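SmhA (Serratia marcescens, PDB 7A27) is the A component of the tripartite alpha-pore-forming toxin Smh and probably helps to form pores in target-cell membranes. Local coordinates at residues I77-N91 and W342-Y356. Numbering follows the deposited sequence.
Sequences IGLYTKASNFAALVN and WQLFSKSIDNAKANY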
loop_
_atom_site.group_PDB
_atom_site.type_symbol
_atom_site.label_atom_id
_atom_site.label_comp_id
_atom_site.label_asym_id
_atom_site.label_seq_id
_atom_site.Cartn_x
_atom_site.Cartn_y
_atom_site.Cartn_z
ATOM N N ILE A 77 10.316 -3.506 0.853
ATOM C CA ILE A 77 11.491 -2.987 0.098
ATOM C C ILE A 77 12.465 -4.151 -0.124
ATOM O O ILE A 77 13.117 -4.203 -1.183
ATOM C CB ILE A 77 12.146 -1.793 0.808
ATOM C CG1 ILE A 77 11.182 -0.604 0.900
ATOM C CG2 ILE A 77 13.447 -1.412 0.093
ATOM C CD1 ILE A 77 11.774 0.612 1.595
ATOM N N GLY A 78 12.531 -5.066 0.843
ATOM C CA GLY A 78 13.349 -6.287 0.758
ATOM C C GLY A 78 12.951 -7.152 -0.426
ATOM O O GLY A 78 13.845 -7.552 -1.169
ATOM N N LEU A 79 11.656 -7.417 -0.603
ATOM C CA LEU A 79 11.125 -8.263 -1.712
ATOM C C LEU A 79 11.355 -7.577 -3.060
ATOM O O LEU A 79 11.554 -8.304 -4.058
ATOM C CB LEU A 79 9.631 -8.520 -1.553
ATOM C CG LEU A 79 9.227 -9.431 -0.404
ATOM C CD1 LEU A 79 7.710 -9.590 -0.377
ATOM C CD2 LEU A 79 9.934 -10.784 -0.455
ATOM N N TYR A 80 11.236 -6.250 -3.110
ATOM C CA TYR A 80 11.432 -5.489 -4.359
ATOM C C TYR A 80 12.905 -5.632 -4.778
ATOM O O TYR A 80 13.168 -5.929 -5.953
ATOM C CB TYR A 80 10.994 -4.030 -4.198
ATOM C CG TYR A 80 9.509 -3.744 -4.222
ATOM C CD1 TYR A 80 8.682 -4.140 -3.187
ATOM C CD2 TYR A 80 8.932 -3.007 -5.250
ATOM C CE1 TYR A 80 7.321 -3.865 -3.190
ATOM C CE2 TYR A 80 7.577 -2.700 -5.255
ATOM C CZ TYR A 80 6.768 -3.130 -4.217
ATOM O OH TYR A 80 5.433 -2.842 -4.195
ATOM N N THR A 81 13.834 -5.460 -3.831
ATOM C CA THR A 81 15.296 -5.553 -4.077
ATOM C C THR A 81 15.598 -6.917 -4.717
ATOM O O THR A 81 16.388 -6.972 -5.698
ATOM C CB THR A 81 16.099 -5.304 -2.792
ATOM O OG1 THR A 81 15.641 -4.066 -2.237
ATOM C CG2 THR A 81 17.597 -5.240 -3.024
ATOM N N LYS A 82 14.951 -7.972 -4.215
ATOM C CA LYS A 82 15.138 -9.356 -4.713
ATOM C C LYS A 82 14.837 -9.391 -6.221
ATOM O O LYS A 82 15.611 -10.031 -6.956
ATOM C CB LYS A 82 14.333 -10.313 -3.828
ATOM C CG LYS A 82 15.017 -10.612 -2.497
ATOM C CD LYS A 82 14.103 -11.222 -1.443
ATOM C CE LYS A 82 14.793 -12.064 -0.393
ATOM N NZ LYS A 82 16.080 -11.494 0.074
ATOM N N ALA A 83 13.806 -8.678 -6.674
ATOM C CA ALA A 83 13.454 -8.571 -8.102
ATOM C C ALA A 83 14.590 -7.880 -8.876
ATOM O O ALA A 83 14.982 -8.416 -9.913
ATOM C CB ALA A 83 12.134 -7.866 -8.265
ATOM N N SER A 84 15.099 -6.735 -8.421
ATOM C CA SER A 84 16.252 -6.057 -9.075
ATOM C C SER A 84 17.376 -7.078 -9.224
ATOM O O SER A 84 17.910 -7.232 -10.351
ATOM C CB SER A 84 16.774 -4.885 -8.289
ATOM O OG SER A 84 15.736 -3.982 -7.982
ATOM N N ASN A 85 17.712 -7.721 -8.095
ATOM C CA ASN A 85 18.789 -8.732 -8.002
ATOM C C ASN A 85 18.584 -9.759 -9.121
ATOM O O ASN A 85 19.549 -10.050 -9.844
ATOM C CB ASN A 85 18.844 -9.375 -6.610
ATOM C CG ASN A 85 19.503 -8.517 -5.545
ATOM O OD1 ASN A 85 19.686 -7.318 -5.715
ATOM N ND2 ASN A 85 19.912 -9.146 -4.450
ATOM N N PHE A 86 17.360 -10.257 -9.285
ATOM C CA PHE A 86 17.047 -11.273 -10.312
ATOM C C PHE A 86 17.304 -10.673 -11.700
ATOM O O PHE A 86 17.888 -11.363 -12.550
ATOM C CB PHE A 86 15.619 -11.795 -10.180
ATOM C CG PHE A 86 15.386 -13.112 -10.882
ATOM C CD1 PHE A 86 15.153 -13.160 -12.241
ATOM C CD2 PHE A 86 15.414 -14.309 -10.186
ATOM C CE1 PHE A 86 14.955 -14.368 -12.894
ATOM C CE2 PHE A 86 15.216 -15.514 -10.842
ATOM C CZ PHE A 86 14.986 -15.539 -12.200
ATOM N N ALA A 87 16.897 -9.427 -11.944
ATOM C CA ALA A 87 17.135 -8.763 -13.242
ATOM C C ALA A 87 18.628 -8.773 -13.537
ATOM O O ALA A 87 19.009 -9.163 -14.675
ATOM C CB ALA A 87 16.592 -7.362 -13.251
ATOM N N ALA A 88 19.431 -8.382 -12.544
ATOM C CA ALA A 88 20.903 -8.316 -12.655
ATOM C C ALA A 88 21.446 -9.682 -13.080
ATOM O O ALA A 88 22.315 -9.727 -13.953
ATOM C CB ALA A 88 21.510 -7.855 -11.361
ATOM N N LEU A 89 20.926 -10.758 -12.495
ATOM C CA LEU A 89 21.366 -12.144 -12.804
ATOM C C LEU A 89 21.019 -12.494 -14.261
ATOM O O LEU A 89 21.848 -13.138 -14.923
ATOM C CB LEU A 89 20.735 -13.141 -11.821
ATOM C CG LEU A 89 21.167 -13.020 -10.357
ATOM C CD1 LEU A 89 20.516 -14.115 -9.535
ATOM C CD2 LEU A 89 22.676 -13.074 -10.184
ATOM N N VAL A 90 19.856 -12.075 -14.758
ATOM C CA VAL A 90 19.438 -12.362 -16.159
ATOM C C VAL A 90 20.412 -11.662 -17.127
ATOM O O VAL A 90 20.825 -12.305 -18.116
ATOM C CB VAL A 90 17.961 -12.010 -16.376
ATOM C CG1 VAL A 90 17.551 -12.205 -17.826
ATOM C CG2 VAL A 90 17.078 -12.862 -15.468
ATOM N N ASN A 91 20.821 -10.423 -16.843
ATOM C CA ASN A 91 21.844 -9.700 -17.652
ATOM C C ASN A 91 23.111 -10.555 -17.806
ATOM O O ASN A 91 23.691 -10.585 -18.911
ATOM C CB ASN A 91 22.308 -8.391 -17.015
ATOM C CG ASN A 91 21.417 -7.226 -17.341
ATOM O OD1 ASN A 91 20.247 -7.411 -17.720
ATOM N ND2 ASN A 91 21.988 -6.046 -17.165
ATOM N N TRP A 342 13.316 -7.764 -18.239
ATOM C CA TRP A 342 13.765 -7.669 -16.828
ATOM C C TRP A 342 14.347 -6.272 -16.553
ATOM O O TRP A 342 14.103 -5.767 -15.432
ATOM C CB TRP A 342 14.730 -8.798 -16.473
ATOM C CG TRP A 342 14.062 -10.117 -16.236
ATOM C CD1 TRP A 342 13.903 -11.144 -17.123
ATOM C CD2 TRP A 342 13.458 -10.567 -15.016
ATOM N NE1 TRP A 342 13.239 -12.189 -16.542
ATOM C CE2 TRP A 342 12.953 -11.861 -15.252
ATOM C CE3 TRP A 342 13.281 -9.997 -13.755
ATOM C CZ2 TRP A 342 12.286 -12.591 -14.272
ATOM C CZ3 TRP A 342 12.622 -10.720 -12.786
ATOM C CH2 TRP A 342 12.140 -12.002 -13.039
ATOM N N GLN A 343 15.044 -5.651 -17.516
ATOM C CA GLN A 343 15.606 -4.284 -17.333
ATOM C C GLN A 343 14.469 -3.280 -17.147
ATOM O O GLN A 343 14.596 -2.416 -16.254
ATOM C CB GLN A 343 16.537 -3.876 -18.480
ATOM C CG GLN A 343 17.911 -4.504 -18.312
ATOM C CD GLN A 343 18.383 -4.277 -16.892
ATOM O OE1 GLN A 343 18.397 -3.135 -16.432
ATOM N NE2 GLN A 343 18.729 -5.352 -16.180
ATOM N N LEU A 344 13.410 -3.404 -17.947
ATOM C CA LEU A 344 12.248 -2.496 -17.891
ATOM C C LEU A 344 11.624 -2.638 -16.494
ATOM O O LEU A 344 11.333 -1.599 -15.845
ATOM C CB LEU A 344 11.265 -2.885 -18.999
ATOM C CG LEU A 344 10.389 -1.755 -19.548
ATOM C CD1 LEU A 344 11.024 -1.192 -20.822
ATOM C CD2 LEU A 344 8.938 -2.220 -19.795
ATOM N N PHE A 345 11.466 -3.889 -16.044
ATOM C CA PHE A 345 10.920 -4.249 -14.709
ATOM C C PHE A 345 11.820 -3.625 -13.641
ATOM O O PHE A 345 11.281 -2.932 -12.770
ATOM C CB PHE A 345 10.759 -5.768 -14.580
ATOM C CG PHE A 345 10.270 -6.279 -13.245
ATOM C CD1 PHE A 345 9.412 -5.534 -12.448
ATOM C CD2 PHE A 345 10.637 -7.537 -12.802
ATOM C CE1 PHE A 345 8.969 -6.026 -11.230
ATOM C CE2 PHE A 345 10.185 -8.021 -11.589
ATOM C CZ PHE A 345 9.341 -7.274 -10.817
ATOM N N SER A 346 13.140 -3.808 -13.748
ATOM C CA SER A 346 14.126 -3.236 -12.797
ATOM C C SER A 346 13.875 -1.731 -12.607
ATOM O O SER A 346 14.019 -1.265 -11.464
ATOM C CB SER A 346 15.537 -3.520 -13.249
ATOM O OG SER A 346 16.510 -2.785 -12.525
ATOM N N LYS A 347 13.518 -0.989 -13.664
ATOM C CA LYS A 347 13.287 0.480 -13.577
ATOM C C LYS A 347 12.017 0.726 -12.751
ATOM O O LYS A 347 12.024 1.618 -11.872
ATOM C CB LYS A 347 13.099 1.132 -14.945
ATOM C CG LYS A 347 14.203 0.903 -15.965
ATOM C CD LYS A 347 15.583 1.460 -15.658
ATOM C CE LYS A 347 16.543 1.127 -16.789
ATOM N NZ LYS A 347 17.918 1.616 -16.536
ATOM N N SER A 348 10.948 -0.018 -13.037
ATOM C CA SER A 348 9.663 0.056 -12.301
ATOM C C SER A 348 9.940 -0.116 -10.799
ATOM O O SER A 348 9.359 0.641 -9.995
ATOM C CB SER A 348 8.688 -0.951 -12.841
ATOM O OG SER A 348 7.490 -0.933 -12.076
ATOM N N ILE A 349 10.846 -1.038 -10.454
ATOM C CA ILE A 349 11.284 -1.361 -9.063
ATOM C C ILE A 349 12.059 -0.181 -8.482
ATOM O O ILE A 349 11.768 0.202 -7.332
ATOM C CB ILE A 349 12.140 -2.643 -9.005
ATOM C CG1 ILE A 349 11.401 -3.871 -9.545
ATOM C CG2 ILE A 349 12.632 -2.880 -7.567
ATOM C CD1 ILE A 349 10.371 -4.435 -8.586
ATOM N N ASP A 350 13.044 0.337 -9.215
ATOM C CA ASP A 350 13.866 1.490 -8.765
ATOM C C ASP A 350 12.942 2.635 -8.328
ATOM O O ASP A 350 13.205 3.234 -7.252
ATOM C CB ASP A 350 14.841 1.939 -9.857
ATOM C CG ASP A 350 16.059 1.043 -10.051
ATOM O OD1 ASP A 350 16.449 0.354 -9.100
ATOM O OD2 ASP A 350 16.627 1.063 -11.154
ATOM N N ASN A 351 11.889 2.909 -9.112
ATOM C CA ASN A 351 10.941 4.036 -8.867
ATOM C C ASN A 351 10.075 3.722 -7.635
ATOM O O ASN A 351 9.791 4.649 -6.868
ATOM C CB ASN A 351 10.102 4.390 -10.104
ATOM C CG ASN A 351 9.280 5.660 -9.916
ATOM O OD1 ASN A 351 9.782 6.671 -9.425
ATOM N ND2 ASN A 351 8.016 5.639 -10.304
ATOM N N ALA A 352 9.655 2.472 -7.458
ATOM C CA ALA A 352 8.817 2.046 -6.312
ATOM C C ALA A 352 9.610 2.228 -5.016
ATOM O O ALA A 352 9.025 2.738 -4.036
ATOM C CB ALA A 352 8.348 0.627 -6.475
ATOM N N LYS A 353 10.899 1.866 -5.028
ATOM C CA LYS A 353 11.792 1.979 -3.841
ATOM C C LYS A 353 12.010 3.458 -3.508
ATOM O O LYS A 353 12.056 3.785 -2.305
ATOM C CB LYS A 353 13.131 1.268 -4.062
ATOM C CG LYS A 353 13.048 -0.249 -4.073
ATOM C CD LYS A 353 14.327 -0.943 -4.452
ATOM C CE LYS A 353 15.418 -0.726 -3.433
ATOM N NZ LYS A 353 16.618 -1.522 -3.792
ATOM N N ALA A 354 12.187 4.306 -4.526
ATOM C CA ALA A 354 12.358 5.768 -4.377
ATOM C C ALA A 354 11.076 6.343 -3.763
ATOM O O ALA A 354 11.181 7.208 -2.888
ATOM C CB ALA A 354 12.685 6.417 -5.696
ATOM N N ASN A 355 9.919 5.847 -4.191
ATOM C CA ASN A 355 8.596 6.290 -3.686
ATOM C C ASN A 355 8.435 5.869 -2.220
ATOM O O ASN A 355 8.026 6.717 -1.419
ATOM C CB ASN A 355 7.448 5.783 -4.564
ATOM C CG ASN A 355 7.144 6.672 -5.757
ATOM O OD1 ASN A 355 7.361 7.877 -5.716
ATOM N ND2 ASN A 355 6.575 6.088 -6.799
ATOM N N TYR A 356 8.752 4.619 -1.864
ATOM C CA TYR A 356 8.638 4.140 -0.459
ATOM C C TYR A 356 9.553 4.977 0.429
ATOM O O TYR A 356 9.209 5.153 1.605
ATOM C CB TYR A 356 8.993 2.660 -0.314
ATOM C CG TYR A 356 7.931 1.676 -0.747
ATOM C CD1 TYR A 356 6.746 1.551 -0.042
ATOM C CD2 TYR A 356 8.140 0.815 -1.806
ATOM C CE1 TYR A 356 5.771 0.636 -0.413
ATOM C CE2 TYR A 356 7.175 -0.085 -2.194
ATOM C CZ TYR A 356 5.990 -0.195 -1.496
ATOM O OH TYR A 356 5.078 -1.125 -1.911
#
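In the long helical bundle of soluble SmhA, helices 48-96 and 325-358 pack antiparallel, and the segments 77-91 and 342-356 meet through a file of aromatic, aliphatic and small side chains. Their axes approach to 9.0 Å at an angle of 154°. At one end Tyr80 is a knob in the hole formed by Ile349, Ala352, Lys353 and Tyr356. The edge of Tyr356 turns toward the Tyr80 face, the planes 79° apart, and Tyr356 OH donates to Tyr80 OH (2.9 Å). The phenol of Tyr80 also bonds Ser22 of helix 14-37, whose His18 meets this ring edge-to-face. Ala352 suits the wall of the hole because its lone methyl, CB, lets Tyr80 CE2 come to 3.6 Å. Branched Ile349 sets CD1 against both the Tyr80 ring and Ala83 CB, on which Phe345 also packs.

In the middle Ala83, Ser84, Ala87 and Ser346 are small enough for the backbones to draw close, Ser84 CA lying 5.1 Å from Ser346 CA. Beyond them the indole of Trp342 offers one face to Phe86 and Val90. Phe86 sets its ring obliquely over the six-membered ring, planes at 33°, while Val90 CG2 makes a CH-pi contact with the five-membered ring, 4.0 Å from its centroid. Trp342 NE1 bonds Leu9 O, which satisfies its N-H and helps to fix the turn of the indole.

Along one side of this file run polar side chains, where long, flexible Lys353 and Gln343 can reach across the partly exposed rim. Lys353, bent at chi3, brings NZ to Thr81 OG1 (3.1 Å), a hydroxyl that itself donates to Ile77 O. Gln343 NE2 reaches Asn91 OD1 (3.0 Å) from above the carbonyl plane. Burial of rings and methyls thus supplies most of the contact, and the phenol-phenol bond, extended to Ser22, lets these hydroxyls be buried at less cost.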